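Local coordinates for tRNA (adenine(58)-N(1))-methyltransferase catalytic subunit TRM61 C-terminal domain-containing protein (Thermoplasma acidophilum, PDB 1YB2) that probably transfers a methyl group from S-adenosyl-L-methionine to an adenine of RNA, as tRNA adenine-58 N1-methyltransferases do, at residues 26-35 with 71-82; 190-201 with 219-229. One frame throughout, in Å; residues are numbered along the deposited sequence.

Contact 1 (26-35 with 71-82); sequences PVILVSEDEY and KSFIVSDFSPMY
Three groups grip the hydroxyl of Ser31. Lys71 NZ reaches it across the contact, donating to Ser31 OG at 3.0 Å; the backbone N of Asp33 donates to it as well, making an ST turn; and the hydroxyl gives its own proton to Glu34 O at 2.7 Å, in the carbonyl plane and on a lone pair. OG sits between the backbone N and the carbonyl carbon of its own residue, a rotation that points it at Asp33 N and Glu34 O. The lysine chain runs extended until chi4, where it bends to bring NZ to OG; the same NZ makes a longer salt bridge to Asp33 OD1 (3.5 Å) and lies over a face of the Phe73 ring, near its rim.

Strands 28-30 and 71-76 pair antiparallel inside the N-terminal FKBP-like domain. Val30 and Ile74 exchange two nearly straight backbone bonds, Val30 N to Ile74 O at 2.9 Å and Ile74 N to Val30 O at 2.8 Å. Further along, Ser76 O takes both Val27 N and Ile28 N, a classic beta bulge. The face carrying Val30 and Ser76 packs on Ile266 of strand 258-267.

Val30 CG1 stands almost straight above the centre of the Tyr82 ring, 3.7 Å from its centroid and 11° off the normal, a CH-pi contact; it gets there because CG1 points anti to the carbonyl carbon (chi1 -53°). Met81 CG lies against the opposite face of that ring, toward its rim. Tyr35 approaches obliquely, its CE2 3.4 Å from Tyr82 CD1, with the two ring planes at 49°. Beside them, Ile28 lies alongside Phe78 and meets the edge of that ring with CD1, while Phe158 of the second subunit stacks on Phe78.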
loop_
_atom_site.group_PDB
_atom_site.type_symbol
_atom_site.label_atom_id
_atom_site.label_comp_id
_atom_site.label_asym_id
_atom_site.label_seq_id
_atom_site.Cartn_x
_atom_site.Cartn_y
_atom_site.Cartn_z
ATOM N N PRO A 26 -19.334 -10.845 8.733
ATOM C CA PRO A 26 -18.153 -11.526 9.256
ATOM C C PRO A 26 -17.901 -12.809 8.484
ATOM O O PRO A 26 -18.764 -13.688 8.454
ATOM C CB PRO A 26 -18.547 -11.836 10.719
ATOM C CG PRO A 26 -19.964 -11.275 10.914
ATOM C CD PRO A 26 -20.156 -10.281 9.819
ATOM N N VAL A 27 -16.740 -12.917 7.850
ATOM C CA VAL A 27 -16.472 -14.067 7.003
ATOM C C VAL A 27 -15.115 -14.729 7.290
ATOM O O VAL A 27 -14.904 -15.890 6.937
ATOM C CB VAL A 27 -16.690 -13.713 5.482
ATOM C CG1 VAL A 27 -15.553 -12.861 4.922
ATOM C CG2 VAL A 27 -16.900 -14.960 4.653
ATOM N N ILE A 28 -14.220 -14.007 7.955
ATOM C CA ILE A 28 -12.853 -14.471 8.190
ATOM C C ILE A 28 -12.619 -14.765 9.683
ATOM O O ILE A 28 -13.092 -14.035 10.562
ATOM C CB ILE A 28 -11.808 -13.418 7.675
ATOM C CG1 ILE A 28 -12.054 -13.041 6.205
ATOM C CG2 ILE A 28 -10.355 -13.889 7.866
ATOM C CD1 ILE A 28 -12.186 -14.222 5.235
ATOM N N LEU A 29 -11.894 -15.838 9.962
ATOM C CA LEU A 29 -11.405 -16.105 11.314
ATOM C C LEU A 29 -9.884 -15.893 11.336
ATOM O O LEU A 29 -9.143 -16.583 10.625
ATOM C CB LEU A 29 -11.760 -17.522 11.740
ATOM C CG LEU A 29 -13.254 -17.858 11.785
ATOM C CD1 LEU A 29 -13.449 -19.297 12.154
ATOM C CD2 LEU A 29 -14.000 -16.959 12.768
ATOM N N VAL A 30 -9.426 -14.930 12.121
ATOM C CA VAL A 30 -8.005 -14.577 12.127
ATOM C C VAL A 30 -7.341 -14.966 13.438
ATOM O O VAL A 30 -8.021 -15.193 14.443
ATOM C CB VAL A 30 -7.768 -13.060 11.847
ATOM C CG1 VAL A 30 -8.462 -12.632 10.580
ATOM C CG2 VAL A 30 -8.229 -12.174 13.020
ATOM N N SER A 31 -6.009 -15.036 13.427
ATOM C CA SER A 31 -5.238 -15.301 14.633
ATOM C C SER A 31 -3.767 -15.004 14.374
ATOM O O SER A 31 -3.399 -14.593 13.270
ATOM C CB SER A 31 -5.422 -16.748 15.104
ATOM O OG SER A 31 -4.604 -17.627 14.355
ATOM N N GLU A 32 -2.942 -15.205 15.398
ATOM C CA GLU A 32 -1.496 -15.043 15.278
ATOM C C GLU A 32 -0.876 -16.173 14.440
ATOM O O GLU A 32 0.291 -16.086 14.071
ATOM C CB GLU A 32 -0.806 -14.913 16.656
ATOM C CG GLU A 32 0.491 -14.085 16.570
ATOM C CD GLU A 32 1.316 -13.951 17.869
ATOM O OE1 GLU A 32 0.761 -13.533 18.931
ATOM O OE2 GLU A 32 2.558 -14.203 17.794
ATOM N N ASP A 33 -1.636 -17.217 14.117
ATOM C CA ASP A 33 -1.123 -18.192 13.123
ATOM C C ASP A 33 -2.092 -18.700 12.046
ATOM O O ASP A 33 -1.965 -18.304 10.890
ATOM C CB ASP A 33 -0.326 -19.342 13.763
ATOM C CG ASP A 33 -1.141 -20.152 14.726
ATOM O OD1 ASP A 33 -1.836 -19.540 15.558
ATOM O OD2 ASP A 33 -1.085 -21.406 14.655
ATOM N N GLU A 34 -3.048 -19.558 12.404
ATOM C CA GLU A 34 -4.003 -20.082 11.406
ATOM C C GLU A 34 -5.190 -19.152 11.144
ATOM O O GLU A 34 -5.647 -18.422 12.033
ATOM C CB GLU A 34 -4.509 -21.472 11.795
ATOM C CG GLU A 34 -3.430 -22.542 11.801
ATOM C CD GLU A 34 -3.117 -23.075 10.409
ATOM O OE1 GLU A 34 -4.064 -23.499 9.695
ATOM O OE2 GLU A 34 -1.919 -23.084 10.031
ATOM N N TYR A 35 -5.672 -19.178 9.905
ATOM C CA TYR A 35 -6.866 -18.437 9.531
ATOM C C TYR A 35 -7.948 -19.416 9.103
ATOM O O TYR A 35 -7.655 -20.548 8.720
ATOM C CB TYR A 35 -6.570 -17.423 8.430
ATOM C CG TYR A 35 -5.754 -16.232 8.897
ATOM C CD1 TYR A 35 -4.553 -16.402 9.587
ATOM C CD2 TYR A 35 -6.174 -14.937 8.638
ATOM C CE1 TYR A 35 -3.799 -15.311 10.009
ATOM C CE2 TYR A 35 -5.431 -13.843 9.063
ATOM C CZ TYR A 35 -4.253 -14.031 9.750
ATOM O OH TYR A 35 -3.517 -12.931 10.157
ATOM N N LYS A 71 -7.966 -23.216 20.974
ATOM C CA LYS A 71 -7.323 -22.205 20.130
ATOM C C LYS A 71 -8.242 -21.024 19.806
ATOM O O LYS A 71 -9.370 -21.221 19.349
ATOM C CB LYS A 71 -6.781 -22.829 18.846
ATOM C CG LYS A 71 -5.898 -21.876 18.078
ATOM C CD LYS A 71 -5.374 -22.492 16.799
ATOM C CE LYS A 71 -4.533 -21.467 16.039
ATOM N NZ LYS A 71 -5.270 -20.184 15.832
ATOM N N SER A 72 -7.726 -19.814 20.027
ATOM C CA SER A 72 -8.450 -18.570 19.802
ATOM C C SER A 72 -8.452 -18.092 18.343
ATOM O O SER A 72 -7.402 -17.984 17.703
ATOM C CB SER A 72 -7.854 -17.454 20.657
ATOM O OG SER A 72 -8.049 -17.698 22.037
ATOM N N PHE A 73 -9.641 -17.768 17.846
ATOM C CA PHE A 73 -9.789 -17.061 16.578
ATOM C C PHE A 73 -10.613 -15.819 16.812
ATOM O O PHE A 73 -11.569 -15.860 17.607
ATOM C CB PHE A 73 -10.519 -17.948 15.570
ATOM C CG PHE A 73 -9.707 -19.111 15.095
ATOM C CD1 PHE A 73 -8.891 -18.993 13.968
ATOM C CD2 PHE A 73 -9.746 -20.327 15.778
ATOM C CE1 PHE A 73 -8.120 -20.077 13.525
ATOM C CE2 PHE A 73 -8.979 -21.429 15.343
ATOM C CZ PHE A 73 -8.172 -21.301 14.219
ATOM N N ILE A 74 -10.269 -14.737 16.118
ATOM C CA ILE A 74 -11.073 -13.507 16.163
ATOM C C ILE A 74 -11.893 -13.402 14.864
ATOM O O ILE A 74 -11.358 -13.591 13.755
ATOM C CB ILE A 74 -10.204 -12.234 16.383
ATOM C CG1 ILE A 74 -9.255 -12.389 17.599
ATOM C CG2 ILE A 74 -11.072 -10.974 16.526
ATOM C CD1 ILE A 74 -9.960 -12.826 18.927
ATOM N N VAL A 75 -13.191 -13.141 15.010
ATOM C CA VAL A 75 -14.058 -12.892 13.858
ATOM C C VAL A 75 -13.746 -11.540 13.218
ATOM O O VAL A 75 -13.673 -10.503 13.884
ATOM C CB VAL A 75 -15.570 -12.999 14.232
ATOM C CG1 VAL A 75 -16.446 -12.766 13.003
ATOM C CG2 VAL A 75 -15.878 -14.357 14.823
ATOM N N SER A 76 -13.549 -11.561 11.908
ATOM C CA SER A 76 -13.313 -10.338 11.171
ATOM C C SER A 76 -14.151 -10.276 9.873
ATOM O O SER A 76 -14.488 -11.307 9.283
ATOM C CB SER A 76 -11.837 -10.247 10.827
ATOM O OG SER A 76 -11.550 -9.062 10.126
ATOM N N ASP A 77 -14.469 -9.066 9.431
ATOM C CA ASP A 77 -14.912 -8.874 8.040
ATOM C C ASP A 77 -13.707 -9.102 7.127
ATOM O O ASP A 77 -12.561 -8.932 7.533
ATOM C CB ASP A 77 -15.445 -7.457 7.809
ATOM C CG ASP A 77 -16.774 -7.191 8.517
ATOM O OD1 ASP A 77 -17.560 -8.135 8.766
ATOM O OD2 ASP A 77 -17.034 -6.012 8.831
ATOM N N PHE A 78 -13.964 -9.472 5.876
ATOM C CA PHE A 78 -12.884 -9.570 4.906
ATOM C C PHE A 78 -12.107 -8.273 4.778
ATOM O O PHE A 78 -12.681 -7.194 4.811
ATOM C CB PHE A 78 -13.383 -9.975 3.514
ATOM C CG PHE A 78 -12.278 -10.066 2.511
ATOM C CD1 PHE A 78 -11.403 -11.152 2.527
ATOM C CD2 PHE A 78 -12.069 -9.043 1.595
ATOM C CE1 PHE A 78 -10.364 -11.244 1.609
ATOM C CE2 PHE A 78 -11.047 -9.120 0.685
ATOM C CZ PHE A 78 -10.180 -10.224 0.696
ATOM N N SER A 79 -10.791 -8.401 4.633
ATOM C CA SER A 79 -9.910 -7.288 4.310
ATOM C C SER A 79 -8.813 -7.887 3.442
ATOM O O SER A 79 -8.451 -9.052 3.645
ATOM C CB SER A 79 -9.359 -6.672 5.600
ATOM O OG SER A 79 -8.146 -5.990 5.378
ATOM N N PRO A 80 -8.284 -7.116 2.470
ATOM C CA PRO A 80 -7.279 -7.683 1.574
ATOM C C PRO A 80 -6.011 -8.175 2.265
ATOM O O PRO A 80 -5.340 -9.036 1.715
ATOM C CB PRO A 80 -6.955 -6.525 0.611
ATOM C CG PRO A 80 -7.360 -5.324 1.308
ATOM C CD PRO A 80 -8.551 -5.703 2.137
HETATM N N MSE A 81 -5.702 -7.669 3.466
HETATM C CA MSE A 81 -4.561 -8.194 4.212
HETATM C C MSE A 81 -4.720 -9.665 4.583
HETATM O O MSE A 81 -3.720 -10.320 4.813
HETATM C CB MSE A 81 -4.188 -7.351 5.462
HETATM C CG MSE A 81 -5.131 -7.421 6.643
HETATM SE SE MSE A 81 -4.277 -6.582 8.294
HETATM C CE MSE A 81 -2.640 -5.930 7.484
ATOM N N TYR A 82 -5.958 -10.171 4.615
ATOM C CA TYR A 82 -6.231 -11.578 4.961
ATOM C C TYR A 82 -6.332 -12.534 3.775
ATOM O O TYR A 82 -6.340 -13.763 3.957
ATOM C CB TYR A 82 -7.511 -11.690 5.791
ATOM C CG TYR A 82 -7.534 -10.813 7.017
ATOM C CD1 TYR A 82 -6.448 -10.771 7.894
ATOM C CD2 TYR A 82 -8.642 -10.016 7.303
ATOM C CE1 TYR A 82 -6.464 -9.938 9.051
ATOM C CE2 TYR A 82 -8.673 -9.202 8.430
ATOM C CZ TYR A 82 -7.574 -9.170 9.308
ATOM O OH TYR A 82 -7.605 -8.367 10.437
#

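Contact 2 (190-201 with 219-229); sequences PWNHVQKIASMM and KTVLSLSASGM
Trp191 and Lys219 meet at about a right angle, the lysine chain lying across one face of the indole. Lys219 CE stands 3.7 Å from the centroid of the five-membered ring in a CH-pi contact, and Lys219 NZ, 4.7 Å from the same centroid and 22° off its normal, adds a cation-pi interaction. At the ring's edge, in its plane, Thr220 OG1 comes within 3.3 Å of Trp191 CE3. Ser223 packs against the tryptophan CB with both its CB and OG.

Val194 continues the seam along the helix that begins there. Its CB touches Ser227 CB, both its methyls touch Ser223 OG, and CG2 also meets Ser223 O. Met229, bent at chi3 (-106°), brings its CE against Val194 and Ala198, nearest to Val194 O (3.3 Å), while Met229 SE lies 3.7 Å from Met201 SE. Both methionines are selenomethionine.

Local bonds set the positions of the polar groups. Ser223 OG donates to Thr220 O and Ser227 OG to Leu224 O at 2.6 Å, turning both hydroxyls back onto carbonyls of their own segment; Thr220 OG1 is bonded to Gln216 O. Outside the two segments, Pro190 rests on Phe209 and Leu211, and Met201 on Ala207, all of strand 205-211.

Two helices side by side on one face of a central sheet, joined through strand 205-211, are typical of the Rossmann-like fold of S-adenosyl-L-methionine-dependent methyltransferases; Asp186, a predicted cofactor-binding residue, lies about 8 Å from Pro190, side chain to side chain.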
loop_
_atom_site.group_PDB
_atom_site.type_symbol
_atom_site.label_atom_id
_atom_site.label_comp_id
_atom_site.label_asym_id
_atom_site.label_seq_id
_atom_site.Cartn_x
_atom_site.Cartn_y
_atom_site.Cartn_z
ATOM N N PRO A 190 4.037 3.355 22.207
ATOM C CA PRO A 190 2.635 2.911 22.101
ATOM C C PRO A 190 2.167 1.977 23.229
ATOM O O PRO A 190 0.975 1.976 23.553
ATOM C CB PRO A 190 2.581 2.226 20.733
ATOM C CG PRO A 190 3.993 1.843 20.424
ATOM C CD PRO A 190 4.842 2.924 21.048
ATOM N N TRP A 191 3.079 1.200 23.824
ATOM C CA TRP A 191 2.727 0.319 24.957
ATOM C C TRP A 191 2.038 1.071 26.103
ATOM O O TRP A 191 1.286 0.483 26.871
ATOM C CB TRP A 191 3.942 -0.493 25.463
ATOM C CG TRP A 191 5.159 0.365 25.711
ATOM C CD1 TRP A 191 5.487 0.999 26.872
ATOM C CD2 TRP A 191 6.166 0.731 24.754
ATOM N NE1 TRP A 191 6.656 1.725 26.708
ATOM C CE2 TRP A 191 7.088 1.580 25.417
ATOM C CE3 TRP A 191 6.388 0.412 23.408
ATOM C CZ2 TRP A 191 8.210 2.109 24.780
ATOM C CZ3 TRP A 191 7.502 0.944 22.774
ATOM C CH2 TRP A 191 8.400 1.787 23.463
ATOM N N ASN A 192 2.264 2.375 26.206
ATOM C CA ASN A 192 1.664 3.164 27.283
ATOM C C ASN A 192 0.281 3.682 26.937
ATOM O O ASN A 192 -0.377 4.311 27.781
ATOM C CB ASN A 192 2.570 4.339 27.662
ATOM C CG ASN A 192 3.784 3.907 28.463
ATOM O OD1 ASN A 192 3.706 3.013 29.309
ATOM N ND2 ASN A 192 4.915 4.536 28.194
ATOM N N HIS A 193 -0.164 3.416 25.702
ATOM C CA HIS A 193 -1.428 3.973 25.194
ATOM C C HIS A 193 -2.341 2.963 24.512
ATOM O O HIS A 193 -3.317 3.338 23.870
ATOM C CB HIS A 193 -1.124 5.146 24.256
ATOM C CG HIS A 193 -0.184 6.142 24.859
ATOM N ND1 HIS A 193 -0.525 6.915 25.950
ATOM C CD2 HIS A 193 1.092 6.466 24.550
ATOM C CE1 HIS A 193 0.500 7.679 26.280
ATOM N NE2 HIS A 193 1.491 7.427 25.447
ATOM N N VAL A 194 -2.037 1.678 24.679
ATOM C CA VAL A 194 -2.825 0.643 24.038
ATOM C C VAL A 194 -4.267 0.583 24.549
ATOM O O VAL A 194 -5.173 0.445 23.748
ATOM C CB VAL A 194 -2.112 -0.748 24.010
ATOM C CG1 VAL A 194 -1.073 -0.765 22.902
ATOM C CG2 VAL A 194 -1.461 -1.078 25.358
ATOM N N GLN A 195 -4.494 0.745 25.851
ATOM C CA GLN A 195 -5.868 0.695 26.351
ATOM C C GLN A 195 -6.693 1.889 25.845
ATOM O O GLN A 195 -7.826 1.717 25.392
ATOM C CB GLN A 195 -5.912 0.571 27.872
ATOM C CG GLN A 195 -7.057 -0.324 28.326
ATOM C CD GLN A 195 -6.649 -1.372 29.349
ATOM O OE1 GLN A 195 -7.311 -1.534 30.382
ATOM N NE2 GLN A 195 -5.557 -2.090 29.073
ATOM N N LYS A 196 -6.096 3.079 25.900
ATOM C CA LYS A 196 -6.668 4.269 25.287
ATOM C C LYS A 196 -7.017 4.095 23.794
ATOM O O LYS A 196 -8.152 4.373 23.377
ATOM C CB LYS A 196 -5.726 5.459 25.469
ATOM C CG LYS A 196 -6.203 6.749 24.791
ATOM C CD LYS A 196 -7.540 7.186 25.355
ATOM C CE LYS A 196 -7.682 8.691 25.292
ATOM N NZ LYS A 196 -9.091 9.114 25.546
ATOM N N ILE A 197 -6.036 3.669 23.004
ATOM C CA ILE A 197 -6.215 3.427 21.558
ATOM C C ILE A 197 -7.301 2.378 21.324
ATOM O O ILE A 197 -8.218 2.585 20.505
ATOM C CB ILE A 197 -4.861 3.028 20.859
ATOM C CG1 ILE A 197 -3.887 4.229 20.822
ATOM C CG2 ILE A 197 -5.099 2.546 19.397
ATOM C CD1 ILE A 197 -2.440 3.840 20.420
ATOM N N ALA A 198 -7.217 1.259 22.053
ATOM C CA ALA A 198 -8.239 0.211 21.955
ATOM C C ALA A 198 -9.645 0.744 22.185
ATOM O O ALA A 198 -10.561 0.373 21.464
ATOM C CB ALA A 198 -7.946 -0.936 22.922
ATOM N N SER A 199 -9.818 1.611 23.188
ATOM C CA SER A 199 -11.138 2.155 23.526
ATOM C C SER A 199 -11.793 2.959 22.396
ATOM O O SER A 199 -13.011 3.192 22.412
ATOM C CB SER A 199 -11.052 3.011 24.800
ATOM O OG SER A 199 -10.469 4.272 24.521
HETATM N N MSE A 200 -11.013 3.393 21.412
HETATM C CA MSE A 200 -11.648 4.099 20.306
HETATM C C MSE A 200 -11.650 3.366 18.961
HETATM O O MSE A 200 -11.887 3.967 17.920
HETATM C CB MSE A 200 -11.169 5.548 20.190
HETATM C CG MSE A 200 -9.694 5.776 20.290
HETATM SE SE MSE A 200 -9.356 7.655 20.870
HETATM C CE MSE A 200 -7.460 7.456 20.924
HETATM N N MSE A 201 -11.407 2.060 19.007
HETATM C CA MSE A 201 -11.447 1.209 17.826
HETATM C C MSE A 201 -12.769 0.461 17.740
HETATM O O MSE A 201 -13.210 -0.125 18.730
HETATM C CB MSE A 201 -10.313 0.188 17.911
HETATM C CG MSE A 201 -8.938 0.803 17.811
HETATM SE SE MSE A 201 -7.544 -0.526 18.019
HETATM C CE MSE A 201 -7.766 -1.569 16.335
ATOM N N LYS A 219 8.260 -4.929 23.027
ATOM C CA LYS A 219 7.520 -4.301 24.125
ATOM C C LYS A 219 6.070 -3.960 23.717
ATOM O O LYS A 219 5.134 -4.096 24.503
ATOM C CB LYS A 219 8.244 -3.028 24.554
ATOM C CG LYS A 219 7.856 -2.536 25.928
ATOM C CD LYS A 219 8.852 -1.486 26.422
ATOM C CE LYS A 219 8.478 -0.971 27.817
ATOM N NZ LYS A 219 8.147 -2.081 28.784
ATOM N N THR A 220 5.908 -3.474 22.498
ATOM C CA THR A 220 4.584 -3.164 21.955
ATOM C C THR A 220 3.716 -4.426 21.889
ATOM O O THR A 220 2.552 -4.414 22.302
ATOM C CB THR A 220 4.704 -2.497 20.575
ATOM O OG1 THR A 220 5.421 -1.264 20.704
ATOM C CG2 THR A 220 3.314 -2.235 19.941
ATOM N N VAL A 221 4.283 -5.514 21.363
ATOM C CA VAL A 221 3.532 -6.758 21.201
ATOM C C VAL A 221 3.119 -7.319 22.563
ATOM O O VAL A 221 1.979 -7.746 22.750
ATOM C CB VAL A 221 4.321 -7.825 20.377
ATOM C CG1 VAL A 221 3.615 -9.187 20.443
ATOM C CG2 VAL A 221 4.461 -7.381 18.923
ATOM N N LEU A 222 4.043 -7.271 23.515
ATOM C CA LEU A 222 3.792 -7.751 24.875
ATOM C C LEU A 222 2.679 -6.974 25.551
ATOM O O LEU A 222 1.954 -7.533 26.353
ATOM C CB LEU A 222 5.078 -7.686 25.719
ATOM C CG LEU A 222 5.990 -8.920 25.766
ATOM C CD1 LEU A 222 5.978 -9.719 24.458
ATOM C CD2 LEU A 222 7.414 -8.520 26.119
ATOM N N SER A 223 2.534 -5.697 25.212
ATOM C CA SER A 223 1.469 -4.866 25.788
ATOM C C SER A 223 0.052 -5.117 25.222
ATOM O O SER A 223 -0.927 -4.649 25.801
ATOM C CB SER A 223 1.800 -3.381 25.634
ATOM O OG SER A 223 1.583 -2.937 24.297
ATOM N N LEU A 224 -0.052 -5.813 24.092
ATOM C CA LEU A 224 -1.343 -5.951 23.368
ATOM C C LEU A 224 -2.534 -6.674 24.072
ATOM O O LEU A 224 -3.680 -6.151 24.106
ATOM C CB LEU A 224 -1.113 -6.547 21.964
ATOM C CG LEU A 224 -0.380 -5.655 20.954
ATOM C CD1 LEU A 224 -0.151 -6.425 19.649
ATOM C CD2 LEU A 224 -1.110 -4.352 20.675
ATOM N N SER A 225 -2.282 -7.865 24.597
ATOM C CA SER A 225 -3.354 -8.673 25.222
ATOM C C SER A 225 -4.123 -7.959 26.349
ATOM O O SER A 225 -5.349 -8.036 26.397
ATOM C CB SER A 225 -2.820 -10.010 25.734
ATOM O OG SER A 225 -1.820 -9.774 26.705
ATOM N N ALA A 226 -3.414 -7.266 27.245
ATOM C CA ALA A 226 -4.085 -6.530 28.335
ATOM C C ALA A 226 -4.981 -5.374 27.848
ATOM O O ALA A 226 -5.801 -4.845 28.619
ATOM C CB ALA A 226 -3.066 -6.024 29.363
ATOM N N SER A 227 -4.862 -4.999 26.575
ATOM C CA SER A 227 -5.630 -3.867 26.063
ATOM C C SER A 227 -6.926 -4.256 25.348
ATOM O O SER A 227 -7.665 -3.370 24.955
ATOM C CB SER A 227 -4.780 -3.005 25.115
ATOM O OG SER A 227 -4.543 -3.694 23.895
ATOM N N GLY A 228 -7.200 -5.546 25.167
ATOM C CA GLY A 228 -8.356 -5.948 24.357
ATOM C C GLY A 228 -8.083 -5.984 22.857
ATOM O O GLY A 228 -9.000 -5.973 22.045
HETATM N N MSE A 229 -6.804 -6.015 22.502
HETATM C CA MSE A 229 -6.357 -6.192 21.129
HETATM C C MSE A 229 -5.694 -7.542 20.992
HETATM O O MSE A 229 -5.132 -8.062 21.942
HETATM C CB MSE A 229 -5.384 -5.079 20.726
HETATM C CG MSE A 229 -6.072 -3.740 20.446
HETATM SE SE MSE A 229 -4.804 -2.518 19.560
HETATM C CE MSE A 229 -4.451 -1.337 21.040
#

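Overall arrangement
From the N terminus, the chain enters strand 28-30, runs through strands 36-39, 44-46, 51-53 and 65-68, and returns in strand 71-76, where contact 1 closes a loop of 35 intervening residues; strand 272-274 joins this sheet from the C terminus. After helix 83-86 the chain is not modelled at 88-105 and resumes in the methyltransferase part. Contact 2 closes a shorter loop of 17 residues, which contains strand 205-211 and the start of helix 214-223. The two loops follow in series, neither nesting nor crossing. The centres of contact 1 and contact 2 lie about 19 Å apart and their nearest atoms about 5 Å apart. Strands 229-242 and 258-267 of the methyltransferase sheet pack against both.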